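PDB 6RJ1: Mgp-operon protein 3, which is a membrane-anchored extracellular adhesin protein, also known as P40/P90, that probably takes part in attaching Mycoplasma pneumoniae to host cells. Local coordinates for residues 477-482 / 488-493; 896-901 / 907-912; 190-193 / 199-202; 228-233 / 254-259. One frame throughout, in Å; residues are numbered along the deposited sequence.

Interaction 1. Residues 477-482 / 488-493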
loop_
_atom_site.group_PDB
_atom_site.type_symbol
_atom_site.label_atom_id
_atom_site.label_comp_id
_atom_site.label_asym_id
_atom_site.label_seq_id
_atom_site.Cartn_x
_atom_site.Cartn_y
_atom_site.Cartn_z
ATOM N N TRP A 477 6.403 3.927 8.683
ATOM C CA TRP A 477 7.723 4.557 8.643
ATOM C C TRP A 477 8.611 4.012 7.523
ATOM O O TRP A 477 8.265 3.015 6.882
ATOM C CB TRP A 477 8.413 4.433 10.015
ATOM C CG TRP A 477 8.482 3.022 10.513
ATOM C CD1 TRP A 477 9.348 2.048 10.103
ATOM C CD2 TRP A 477 7.633 2.419 11.501
ATOM N NE1 TRP A 477 9.109 0.883 10.793
ATOM C CE2 TRP A 477 8.052 1.077 11.650
ATOM C CE3 TRP A 477 6.576 2.890 12.296
ATOM C CZ2 TRP A 477 7.439 0.198 12.549
ATOM C CZ3 TRP A 477 5.962 2.015 13.182
ATOM C CH2 TRP A 477 6.390 0.686 13.297
ATOM N N TYR A 478 9.753 4.676 7.283
ATOM C CA TYR A 478 10.724 4.297 6.251
ATOM C C TYR A 478 12.123 4.725 6.674
ATOM O O TYR A 478 12.261 5.620 7.500
ATOM C CB TYR A 478 10.349 4.917 4.891
ATOM C CG TYR A 478 10.371 6.433 4.877
ATOM C CD1 TYR A 478 9.300 7.171 5.376
ATOM C CD2 TYR A 478 11.457 7.128 4.348
ATOM C CE1 TYR A 478 9.315 8.561 5.363
ATOM C CE2 TYR A 478 11.482 8.521 4.329
ATOM C CZ TYR A 478 10.403 9.234 4.831
ATOM O OH TYR A 478 10.415 10.606 4.807
ATOM N N TRP A 479 13.151 4.111 6.102
ATOM C CA TRP A 479 14.529 4.432 6.452
ATOM C C TRP A 479 15.287 5.176 5.377
ATOM O O TRP A 479 15.070 4.939 4.197
ATOM C CB TRP A 479 15.300 3.155 6.800
ATOM C CG TRP A 479 15.069 2.685 8.195
ATOM C CD1 TRP A 479 15.781 3.030 9.305
ATOM C CD2 TRP A 479 14.045 1.784 8.637
ATOM N NE1 TRP A 479 15.262 2.403 10.416
ATOM C CE2 TRP A 479 14.209 1.611 10.030
ATOM C CE3 TRP A 479 13.003 1.098 7.989
ATOM C CZ2 TRP A 479 13.370 0.787 10.785
ATOM C CZ3 TRP A 479 12.175 0.280 8.739
ATOM C CH2 TRP A 479 12.360 0.130 10.119
ATOM N N VAL A 480 16.170 6.075 5.803
ATOM C CA VAL A 480 17.159 6.799 5.011
ATOM C C VAL A 480 18.407 6.720 5.915
ATOM O O VAL A 480 18.492 7.417 6.939
ATOM C CB VAL A 480 16.799 8.258 4.609
ATOM C CG1 VAL A 480 17.974 8.918 3.883
ATOM C CG2 VAL A 480 15.549 8.311 3.744
ATOM N N VAL A 481 19.303 5.782 5.602
ATOM C CA VAL A 481 20.500 5.535 6.408
ATOM C C VAL A 481 21.771 5.756 5.608
ATOM O O VAL A 481 21.775 5.592 4.389
ATOM C CB VAL A 481 20.486 4.132 7.096
ATOM C CG1 VAL A 481 19.409 4.046 8.164
ATOM C CG2 VAL A 481 20.321 3.004 6.083
ATOM N N GLY A 482 22.837 6.123 6.305
ATOM C CA GLY A 482 24.148 6.298 5.699
ATOM C C GLY A 482 24.864 4.965 5.674
ATOM O O GLY A 482 24.707 4.152 6.594
ATOM N N GLY A 488 20.498 3.444 12.134
ATOM C CA GLY A 488 19.695 4.581 11.715
ATOM C C GLY A 488 18.236 4.400 12.048
ATOM O O GLY A 488 17.667 3.344 11.766
ATOM N N LYS A 489 17.629 5.425 12.671
ATOM C CA LYS A 489 16.211 5.444 13.045
ATOM C C LYS A 489 15.380 5.696 11.801
ATOM O O LYS A 489 15.865 6.327 10.849
ATOM C CB LYS A 489 15.920 6.546 14.073
ATOM C CG LYS A 489 16.484 6.292 15.460
ATOM C CD LYS A 489 16.442 7.555 16.298
ATOM C CE LYS A 489 17.077 7.328 17.643
ATOM N NZ LYS A 489 16.880 8.483 18.548
ATOM N N ALA A 490 14.129 5.198 11.804
ATOM C CA ALA A 490 13.200 5.388 10.701
ATOM C C ALA A 490 12.562 6.775 10.774
ATOM O O ALA A 490 12.527 7.406 11.845
ATOM C CB ALA A 490 12.121 4.321 10.754
ATOM N N THR A 491 12.056 7.245 9.629
ATOM C CA THR A 491 11.324 8.504 9.490
ATOM C C THR A 491 9.848 8.131 9.437
ATOM O O THR A 491 9.479 7.218 8.702
ATOM C CB THR A 491 11.734 9.244 8.201
ATOM O OG1 THR A 491 13.156 9.279 8.096
ATOM C CG2 THR A 491 11.151 10.657 8.115
ATOM N N TRP A 492 9.007 8.837 10.207
ATOM C CA TRP A 492 7.561 8.611 10.226
ATOM C C TRP A 492 6.932 9.121 8.938
ATOM O O TRP A 492 7.273 10.220 8.496
ATOM C CB TRP A 492 6.929 9.362 11.403
ATOM C CG TRP A 492 7.295 8.816 12.744
ATOM C CD1 TRP A 492 8.251 9.293 13.591
ATOM C CD2 TRP A 492 6.682 7.707 13.407
ATOM N NE1 TRP A 492 8.275 8.543 14.743
ATOM C CE2 TRP A 492 7.327 7.556 14.654
ATOM C CE3 TRP A 492 5.644 6.823 13.071
ATOM C CZ2 TRP A 492 6.963 6.563 15.569
ATOM C CZ3 TRP A 492 5.297 5.828 13.971
ATOM C CH2 TRP A 492 5.949 5.709 15.204
ATOM N N TRP A 493 5.984 8.355 8.360
ATOM C CA TRP A 493 5.246 8.808 7.178
ATOM C C TRP A 493 4.340 10.003 7.536
ATOM O O TRP A 493 4.179 10.915 6.718
ATOM C CB TRP A 493 4.426 7.678 6.554
ATOM C CG TRP A 493 5.196 6.817 5.597
ATOM C CD1 TRP A 493 5.403 5.473 5.693
ATOM C CD2 TRP A 493 5.852 7.242 4.393
ATOM N NE1 TRP A 493 6.138 5.029 4.622
ATOM C CE2 TRP A 493 6.427 6.094 3.804
ATOM C CE3 TRP A 493 5.996 8.487 3.741
ATOM C CZ2 TRP A 493 7.163 6.153 2.612
ATOM C CZ3 TRP A 493 6.708 8.542 2.552
ATOM C CH2 TRP A 493 7.295 7.390 2.004
HETATM O O HOH W 1 7.488 2.373 4.361
HETATM O O HOH W 2 15.364 7.335 8.191
#
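Tyr478 and Thr491 are the hydrogen-bonded pair of an antiparallel ladder. Tyr478 N gives to Thr491 O at 2.9 Å. Thr491 N gives to Tyr478 O at 2.7 Å. Trp477 and Trp492 form the adjoining non-hydrogen-bonded pair. The Trp479 indole adds a weak, bent bond from NE1 to Gly488 O (2.9 Å). Ala135 O is the stronger partner of that NE1.

Two waters extend the bonding. One accepts from Trp493 NE1 and donates to Trp477 O. The other accepts from Val480 N and donates to Lys489 O and Thr491 OG1. Thr491 OG1 is also bonded to Ala707 O.

The two strands form a beta hairpin within a mixed sheet, between strands 464-468 and 125-135. With strands 457-461 and 464-468 they make a four-stranded antiparallel meander, consistent with a propeller blade, as the MgpC family is grouped with beta-propellers.

Aromatic packing differs on the two faces. On one, the edge of Trp477 points at the face of Trp492 in an offset edge-to-face pair, with six-membered ring centroids 5.5 Å apart and planes at 88°. On the other, the Tyr478 ring has Thr491 CB over one face, 3.9 Å from the ring centroid. Trp493 CH2 lies over the opposite face; the two ring planes are 34° apart, an oblique pair. A chi1 of 63° sets Tyr478 CG between its backbone N and carbonyl carbon and swings the ring to this place. Its hydroxyl bonds Thr496 OG1.

Ala490 CB makes a CH-pi contact, 3.7 Å from the Trp479 five-membered ring centroid. The same methyl touches Trp477 CD1 at 3.6 Å.

Interaction 2. Residues 896-901 / 907-912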
loop_
_atom_site.group_PDB
_atom_site.type_symbol
_atom_site.label_atom_id
_atom_site.label_comp_id
_atom_site.label_asym_id
_atom_site.label_seq_id
_atom_site.Cartn_x
_atom_site.Cartn_y
_atom_site.Cartn_z
ATOM N N THR A 896 4.595 2.841 -25.090
ATOM C CA THR A 896 3.654 3.168 -26.174
ATOM C C THR A 896 3.388 4.676 -26.179
ATOM O O THR A 896 3.489 5.322 -25.133
ATOM C CB THR A 896 2.322 2.375 -26.072
ATOM O OG1 THR A 896 1.673 2.643 -24.831
ATOM C CG2 THR A 896 2.488 0.867 -26.276
ATOM N N GLY A 897 3.052 5.214 -27.347
ATOM C CA GLY A 897 2.733 6.629 -27.530
ATOM C C GLY A 897 3.915 7.522 -27.852
ATOM O O GLY A 897 5.065 7.062 -27.883
ATOM N N ILE A 898 3.625 8.817 -28.092
ATOM C CA ILE A 898 4.611 9.861 -28.401
ATOM C C ILE A 898 5.433 10.137 -27.132
ATOM O O ILE A 898 4.872 10.215 -26.036
ATOM C CB ILE A 898 3.937 11.161 -28.952
ATOM C CG1 ILE A 898 2.787 10.873 -29.985
ATOM C CG2 ILE A 898 4.961 12.166 -29.512
ATOM C CD1 ILE A 898 3.127 10.062 -31.299
ATOM N N GLU A 899 6.759 10.259 -27.288
ATOM C CA GLU A 899 7.690 10.499 -26.184
ATOM C C GLU A 899 8.139 11.965 -26.112
ATOM O O GLU A 899 8.035 12.685 -27.109
ATOM C CB GLU A 899 8.897 9.545 -26.278
ATOM C CG GLU A 899 8.532 8.063 -26.273
ATOM C CD GLU A 899 7.920 7.504 -24.999
ATOM O OE1 GLU A 899 8.442 7.815 -23.903
ATOM O OE2 GLU A 899 6.932 6.740 -25.099
ATOM N N PHE A 900 8.619 12.407 -24.927
ATOM C CA PHE A 900 9.096 13.770 -24.673
ATOM C C PHE A 900 10.354 14.065 -25.498
ATOM O O PHE A 900 11.302 13.275 -25.478
ATOM C CB PHE A 900 9.337 13.979 -23.166
ATOM C CG PHE A 900 9.543 15.405 -22.701
ATOM C CD1 PHE A 900 8.606 16.394 -22.994
ATOM C CD2 PHE A 900 10.631 15.744 -21.905
ATOM C CE1 PHE A 900 8.791 17.708 -22.553
ATOM C CE2 PHE A 900 10.807 17.055 -21.454
ATOM C CZ PHE A 900 9.885 18.028 -21.781
ATOM N N ASN A 901 10.335 15.179 -26.261
ATOM C CA ASN A 901 11.405 15.615 -27.172
ATOM C C ASN A 901 11.753 14.542 -28.226
ATOM O O ASN A 901 12.918 14.431 -28.619
ATOM C CB ASN A 901 12.679 16.108 -26.434
ATOM C CG ASN A 901 12.499 16.721 -25.067
ATOM O OD1 ASN A 901 13.104 16.268 -24.089
ATOM N ND2 ASN A 901 11.701 17.768 -24.958
ATOM N N THR A 907 7.581 20.097 -27.907
ATOM C CA THR A 907 7.666 20.963 -26.735
ATOM C C THR A 907 6.762 20.370 -25.650
ATOM O O THR A 907 7.251 19.638 -24.786
ATOM C CB THR A 907 7.325 22.417 -27.129
ATOM O OG1 THR A 907 7.990 22.750 -28.353
ATOM C CG2 THR A 907 7.687 23.426 -26.042
ATOM N N THR A 908 5.445 20.652 -25.726
ATOM C CA THR A 908 4.442 20.140 -24.794
ATOM C C THR A 908 3.793 18.862 -25.332
ATOM O O THR A 908 3.672 18.696 -26.551
ATOM C CB THR A 908 3.418 21.235 -24.393
ATOM O OG1 THR A 908 2.576 20.734 -23.346
ATOM C CG2 THR A 908 2.571 21.744 -25.575
ATOM N N LEU A 909 3.385 17.964 -24.423
ATOM C CA LEU A 909 2.719 16.725 -24.798
ATOM C C LEU A 909 1.268 16.771 -24.345
ATOM O O LEU A 909 0.997 17.113 -23.194
ATOM C CB LEU A 909 3.461 15.506 -24.226
ATOM C CG LEU A 909 3.597 14.287 -25.147
ATOM C CD1 LEU A 909 4.489 14.582 -26.355
ATOM C CD2 LEU A 909 4.173 13.119 -24.395
ATOM N N SER A 910 0.335 16.481 -25.268
ATOM C CA SER A 910 -1.110 16.497 -25.013
ATOM C C SER A 910 -1.585 15.220 -24.331
ATOM O O SER A 910 -2.436 15.286 -23.442
ATOM C CB SER A 910 -1.888 16.736 -26.305
ATOM O OG SER A 910 -1.561 15.780 -27.301
ATOM N N GLN A 911 -1.031 14.066 -24.742
ATOM C CA GLN A 911 -1.353 12.746 -24.194
ATOM C C GLN A 911 -0.221 12.230 -23.304
ATOM O O GLN A 911 0.949 12.503 -23.575
ATOM C CB GLN A 911 -1.624 11.752 -25.337
ATOM C CG GLN A 911 -3.070 11.278 -25.409
ATOM C CD GLN A 911 -3.282 10.007 -24.625
ATOM O OE1 GLN A 911 -3.202 8.896 -25.165
ATOM N NE2 GLN A 911 -3.556 10.138 -23.330
ATOM N N ALA A 912 -0.571 11.476 -22.252
ATOM C CA ALA A 912 0.399 10.886 -21.329
ATOM C C ALA A 912 1.071 9.676 -21.980
ATOM O O ALA A 912 0.336 8.792 -22.432
ATOM C CB ALA A 912 -0.298 10.450 -20.049
#
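Ile898 meets Leu909 in two ways. Its carbonyl O lies 3.4 Å from Leu909 CD2. Its branch methyl CG2, anti to the backbone N of Ile898, lies 4.0 Å from Leu909 CD1. Leu909 points toward the first segment and brings both its methyls to it. It is buried, whereas Ile898 is exposed, so the patch is partly open to solvent.

Glu899 adds only its backbone here. Its carbonyl O is 4.1 Å from Leu909 CD1. Its CB points away from the second segment, and OE1 forms a salt bridge with Arg811.

Phe900 is next. Its ring atom CE1 comes 3.3 Å from Thr907 O, a van der Waals contact. CG stands anti to the backbone N (chi1 -167°), and from there the ring reaches Thr907. The ring also packs on Pro816, Asp817 and Leu822. Phe900 O accepts from Asn798 ND2, so the backbone is fixed from outside the loop.

Asn901 turns its amide back over Phe900. Its ND2 sits 3.5 Å above the ring plane of Phe900, over the centre.

No hydrogen bond crosses between the segments. Their nearest CA atoms, Phe900 CA and Leu909 CA, are 7.0 Å apart, too far for a beta ladder. Ladder pairing ends at Thr896, which bonds Ala914 through the backbone. The arrangement is that of a long irregular connection closing a beta hairpin, here between the antiparallel strands 888-896 and 914-920.

Interaction 3. Residues 190-193 / 199-202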
loop_
_atom_site.group_PDB
_atom_site.type_symbol
_atom_site.label_atom_id
_atom_site.label_comp_id
_atom_site.label_asym_id
_atom_site.label_seq_id
_atom_site.Cartn_x
_atom_site.Cartn_y
_atom_site.Cartn_z
ATOM N N VAL A 190 -26.586 13.001 13.330
ATOM C CA VAL A 190 -25.410 13.509 14.042
ATOM C C VAL A 190 -25.615 14.951 14.544
ATOM O O VAL A 190 -25.353 15.230 15.716
ATOM C CB VAL A 190 -24.113 13.356 13.194
ATOM C CG1 VAL A 190 -22.948 14.157 13.775
ATOM C CG2 VAL A 190 -23.729 11.890 13.035
ATOM N N HIS A 191 -26.114 15.839 13.673
ATOM C CA HIS A 191 -26.258 17.254 13.992
ATOM C C HIS A 191 -27.597 17.675 14.552
ATOM O O HIS A 191 -27.660 18.710 15.214
ATOM C CB HIS A 191 -25.910 18.104 12.767
ATOM C CG HIS A 191 -24.491 17.924 12.321
ATOM N ND1 HIS A 191 -24.183 17.210 11.180
ATOM C CD2 HIS A 191 -23.342 18.337 12.908
ATOM C CE1 HIS A 191 -22.866 17.236 11.090
ATOM N NE2 HIS A 191 -22.317 17.905 12.108
ATOM N N PHE A 192 -28.658 16.902 14.302
ATOM C CA PHE A 192 -29.991 17.258 14.782
ATOM C C PHE A 192 -30.555 16.315 15.847
ATOM O O PHE A 192 -31.520 16.678 16.522
ATOM C CB PHE A 192 -30.964 17.406 13.600
ATOM C CG PHE A 192 -30.593 18.542 12.676
ATOM C CD1 PHE A 192 -30.989 19.847 12.956
ATOM C CD2 PHE A 192 -29.828 18.312 11.536
ATOM C CE1 PHE A 192 -30.624 20.901 12.114
ATOM C CE2 PHE A 192 -29.463 19.367 10.694
ATOM C CZ PHE A 192 -29.870 20.652 10.982
ATOM N N GLY A 193 -29.961 15.133 15.994
ATOM C CA GLY A 193 -30.397 14.132 16.960
ATOM C C GLY A 193 -31.615 13.363 16.493
ATOM O O GLY A 193 -32.441 13.902 15.747
ATOM N N SER A 199 -35.706 18.908 10.533
ATOM C CA SER A 199 -35.376 20.336 10.542
ATOM C C SER A 199 -34.062 20.652 9.805
ATOM O O SER A 199 -33.538 21.762 9.939
ATOM C CB SER A 199 -35.362 20.874 11.972
ATOM O OG SER A 199 -34.449 20.163 12.791
ATOM N N TRP A 200 -33.566 19.683 8.997
ATOM C CA TRP A 200 -32.340 19.769 8.197
ATOM C C TRP A 200 -32.367 20.961 7.239
ATOM O O TRP A 200 -31.540 21.846 7.385
ATOM C CB TRP A 200 -32.065 18.443 7.455
ATOM C CG TRP A 200 -30.957 18.497 6.446
ATOM C CD1 TRP A 200 -31.067 18.810 5.122
ATOM C CD2 TRP A 200 -29.575 18.163 6.663
ATOM N NE1 TRP A 200 -29.837 18.731 4.509
ATOM C CE2 TRP A 200 -28.906 18.318 5.428
ATOM C CE3 TRP A 200 -28.843 17.705 7.773
ATOM C CZ2 TRP A 200 -27.534 18.067 5.281
ATOM C CZ3 TRP A 200 -27.481 17.469 7.629
ATOM C CH2 TRP A 200 -26.841 17.648 6.397
ATOM N N ASN A 201 -33.329 21.001 6.295
ATOM C CA ASN A 201 -33.490 22.050 5.272
ATOM C C ASN A 201 -33.527 23.485 5.805
ATOM O O ASN A 201 -33.038 24.390 5.127
ATOM C CB ASN A 201 -34.743 21.797 4.433
ATOM C CG ASN A 201 -34.760 20.471 3.705
ATOM O OD1 ASN A 201 -33.879 20.164 2.885
ATOM N ND2 ASN A 201 -35.780 19.660 3.989
ATOM N N SER A 202 -34.115 23.701 6.989
ATOM C CA SER A 202 -34.249 25.034 7.577
ATOM C C SER A 202 -33.096 25.457 8.489
ATOM O O SER A 202 -32.890 26.662 8.677
ATOM C CB SER A 202 -35.577 25.160 8.318
ATOM O OG SER A 202 -35.757 24.089 9.230
#
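The Phe192 ring packs against the start of the helix that begins at Trp200. Over one ring face lie Ser199 C and Trp200 N, both offset toward the rim. Trp200 CA makes an off-centre CH-pi contact, 4.2 Å from the centroid of the Phe192 ring. CG of Phe192 lies beside its own backbone N (chi1 -64°), and this directs the ring toward the second segment.

The two aromatic side chains meet rim to rim. Phe192 CE2 and Trp200 CE3 are 3.4 Å apart. The ring planes stand at 65°, and neither ring lies over the face of the other.

A polar atom touches the ring as well. Ser199 OG is 3.5 Å from Phe192 CD1. That hydroxyl is hydrogen-bonded to Gln196 O in the short loop between the helices. Ser199 holds the N-cap position, but its side chain makes no capping bond.

The contact joins the end of helix 187-192 to helix 200-203. Gly193 ends the first helix with positive phi. Trp200 is anchored by its NE1 to Asn212 O, and its ring also rests on Gln187 and Asp188 of the first helix.

No hydrogen bond links the segments. The join therefore rests mainly on dispersion and shape, since the one nearby hydroxyl, Ser199 OG, is already bonded to Gln196 O.

Interaction 4. Residues 228-233 / 254-259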
loop_
_atom_site.group_PDB
_atom_site.type_symbol
_atom_site.label_atom_id
_atom_site.label_comp_id
_atom_site.label_asym_id
_atom_site.label_seq_id
_atom_site.Cartn_x
_atom_site.Cartn_y
_atom_site.Cartn_z
ATOM N N ALA A 228 -10.575 -7.534 12.814
ATOM C CA ALA A 228 -9.943 -6.939 13.972
ATOM C C ALA A 228 -9.207 -5.641 13.694
ATOM O O ALA A 228 -8.534 -5.499 12.672
ATOM C CB ALA A 228 -9.017 -7.934 14.627
ATOM N N TYR A 229 -9.388 -4.686 14.612
ATOM C CA TYR A 229 -8.704 -3.411 14.704
ATOM C C TYR A 229 -8.004 -3.525 16.036
ATOM O O TYR A 229 -8.646 -3.856 17.046
ATOM C CB TYR A 229 -9.685 -2.233 14.702
ATOM C CG TYR A 229 -10.170 -1.874 13.320
ATOM C CD1 TYR A 229 -9.405 -1.067 12.476
ATOM C CD2 TYR A 229 -11.386 -2.355 12.842
ATOM C CE1 TYR A 229 -9.842 -0.743 11.192
ATOM C CE2 TYR A 229 -11.836 -2.034 11.564
ATOM C CZ TYR A 229 -11.064 -1.224 10.741
ATOM O OH TYR A 229 -11.522 -0.911 9.479
ATOM N N ARG A 230 -6.682 -3.380 16.042
ATOM C CA ARG A 230 -5.965 -3.556 17.296
ATOM C C ARG A 230 -5.020 -2.403 17.610
ATOM O O ARG A 230 -4.550 -1.708 16.705
ATOM C CB ARG A 230 -5.212 -4.912 17.314
ATOM C CG ARG A 230 -6.082 -6.169 17.253
ATOM C CD ARG A 230 -6.728 -6.510 18.583
ATOM N NE ARG A 230 -7.565 -7.714 18.517
ATOM C CZ ARG A 230 -8.863 -7.714 18.216
ATOM N NH1 ARG A 230 -9.541 -8.853 18.173
ATOM N NH2 ARG A 230 -9.489 -6.574 17.940
ATOM N N LYS A 231 -4.747 -2.212 18.911
ATOM C CA LYS A 231 -3.801 -1.223 19.403
ATOM C C LYS A 231 -2.380 -1.780 19.197
ATOM O O LYS A 231 -2.207 -2.980 18.971
ATOM C CB LYS A 231 -4.069 -0.894 20.874
ATOM C CG LYS A 231 -5.266 0.025 21.087
ATOM C CD LYS A 231 -5.175 0.757 22.422
ATOM C CE LYS A 231 -6.183 1.874 22.497
ATOM N NZ LYS A 231 -6.024 2.682 23.735
ATOM N N LEU A 232 -1.376 -0.899 19.235
ATOM C CA LEU A 232 0.029 -1.217 19.011
ATOM C C LEU A 232 0.550 -2.433 19.800
ATOM O O LEU A 232 1.248 -3.269 19.227
ATOM C CB LEU A 232 0.863 0.041 19.300
ATOM C CG LEU A 232 1.452 0.816 18.106
ATOM C CD1 LEU A 232 0.563 0.787 16.878
ATOM C CD2 LEU A 232 1.774 2.229 18.500
ATOM N N ASN A 233 0.176 -2.543 21.085
ATOM C CA ASN A 233 0.585 -3.642 21.966
ATOM C C ASN A 233 -0.387 -4.839 21.956
ATOM O O ASN A 233 -0.109 -5.868 22.585
ATOM C CB ASN A 233 0.843 -3.139 23.388
ATOM C CG ASN A 233 2.042 -2.232 23.473
ATOM O OD1 ASN A 233 3.179 -2.633 23.202
ATOM N ND2 ASN A 233 1.812 -0.983 23.831
ATOM N N SER A 254 -11.474 -7.048 24.021
ATOM C CA SER A 254 -11.937 -7.704 25.249
ATOM C C SER A 254 -12.932 -8.831 24.957
ATOM O O SER A 254 -12.723 -9.944 25.437
ATOM C CB SER A 254 -12.527 -6.693 26.224
ATOM O OG SER A 254 -12.691 -7.286 27.505
ATOM N N SER A 255 -13.965 -8.563 24.120
ATOM C CA SER A 255 -14.955 -9.563 23.704
ATOM C C SER A 255 -14.295 -10.713 22.938
ATOM O O SER A 255 -14.701 -11.868 23.110
ATOM C CB SER A 255 -16.042 -8.931 22.850
ATOM O OG SER A 255 -16.871 -8.085 23.627
ATOM N N TRP A 256 -13.262 -10.401 22.118
ATOM C CA TRP A 256 -12.511 -11.400 21.371
ATOM C C TRP A 256 -11.787 -12.322 22.349
ATOM O O TRP A 256 -12.044 -13.522 22.350
ATOM C CB TRP A 256 -11.520 -10.748 20.388
ATOM C CG TRP A 256 -10.843 -11.756 19.499
ATOM C CD1 TRP A 256 -9.630 -12.345 19.702
ATOM C CD2 TRP A 256 -11.407 -12.388 18.343
ATOM N NE1 TRP A 256 -9.385 -13.274 18.720
ATOM C CE2 TRP A 256 -10.459 -13.319 17.870
ATOM C CE3 TRP A 256 -12.622 -12.248 17.652
ATOM C CZ2 TRP A 256 -10.686 -14.111 16.736
ATOM C CZ3 TRP A 256 -12.844 -13.026 16.527
ATOM C CH2 TRP A 256 -11.876 -13.930 16.068
ATOM N N LYS A 257 -10.939 -11.744 23.218
ATOM C CA LYS A 257 -10.148 -12.430 24.239
ATOM C C LYS A 257 -11.009 -13.293 25.171
ATOM O O LYS A 257 -10.678 -14.456 25.398
ATOM C CB LYS A 257 -9.346 -11.393 25.048
ATOM C CG LYS A 257 -8.302 -11.971 26.001
ATOM C CD LYS A 257 -7.685 -10.890 26.891
ATOM C CE LYS A 257 -6.425 -10.283 26.309
ATOM N NZ LYS A 257 -5.946 -9.129 27.113
ATOM N N ASN A 258 -12.112 -12.729 25.686
ATOM C CA ASN A 258 -12.996 -13.399 26.638
ATOM C C ASN A 258 -13.870 -14.510 26.059
ATOM O O ASN A 258 -14.141 -15.476 26.779
ATOM C CB ASN A 258 -13.872 -12.383 27.382
ATOM C CG ASN A 258 -13.115 -11.354 28.205
ATOM O OD1 ASN A 258 -11.910 -11.475 28.480
ATOM N ND2 ASN A 258 -13.820 -10.304 28.610
ATOM N N SER A 259 -14.345 -14.381 24.796
ATOM C CA SER A 259 -15.238 -15.402 24.238
ATOM C C SER A 259 -15.009 -15.761 22.768
ATOM O O SER A 259 -14.722 -16.923 22.469
ATOM C CB SER A 259 -16.699 -15.008 24.453
ATOM O OG SER A 259 -17.019 -13.774 23.830
#
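Arg230 and Trp256 alone carry this small contact. The tight part is one atom against one ring. Arg230 NH1 stands over a face of the indole, 3.4 Å from Trp256 CG and 3.5 Å from Trp256 CB. The guanidinium presents its edge, and its plane is turned 55° from the indole plane. The chain bends at chi2 (-78°). Arg230 NH2 donates to Tyr229 O at 3.0 Å, from above the carbonyl plane, and also to Gly250 O; these bonds restrict the rotation of the guanidinium. NE has a weak bond to Ser235 O. Ala228 CB packs on one guanidinium face, 3.5 Å above its plane.

Arg230 belongs to strand 229-230, which pairs antiparallel with strand 165-167 at one end of a large mixed sheet. Trp256 lies on helix 253-267, and the contact is one point where that helix meets the sheet.

The outer side of the helix is loose. Ser254, Lys257, Asn258 and Ser259 are exposed and make no contact with the strand. The helix widens to a pi-type turn at 256-259. Ser255 O accepts both from Ser259 N, an i+4 bond, and from Ser259 OG at 3.1 Å. Lys257 NZ reaches Glu253 in a long, weak ion pair.

Interaction 1 is the most extensive contact and is buried. It alone combines strand pairing, bridging waters and dense aromatic packing. Interaction 4 is also buried but small, with one arginine nitrogen on an indole face. Interactions 2 and 3 lie nearer the surface. Hydrogen bonds cross between the segments in interaction 1 alone. Interaction 2 is aliphatic packing and a phenyl ring beside a carbonyl, in a loop; interaction 3 is aromatic packing between two short helices. Interactions 1 and 4 are neighbours, their nearest atoms about 6 Å apart. Helix 446-454 touches both, at Trp477, Trp479, Arg230 and Leu232. Interactions 2 and 4 lie on opposite sides of the chain's centre.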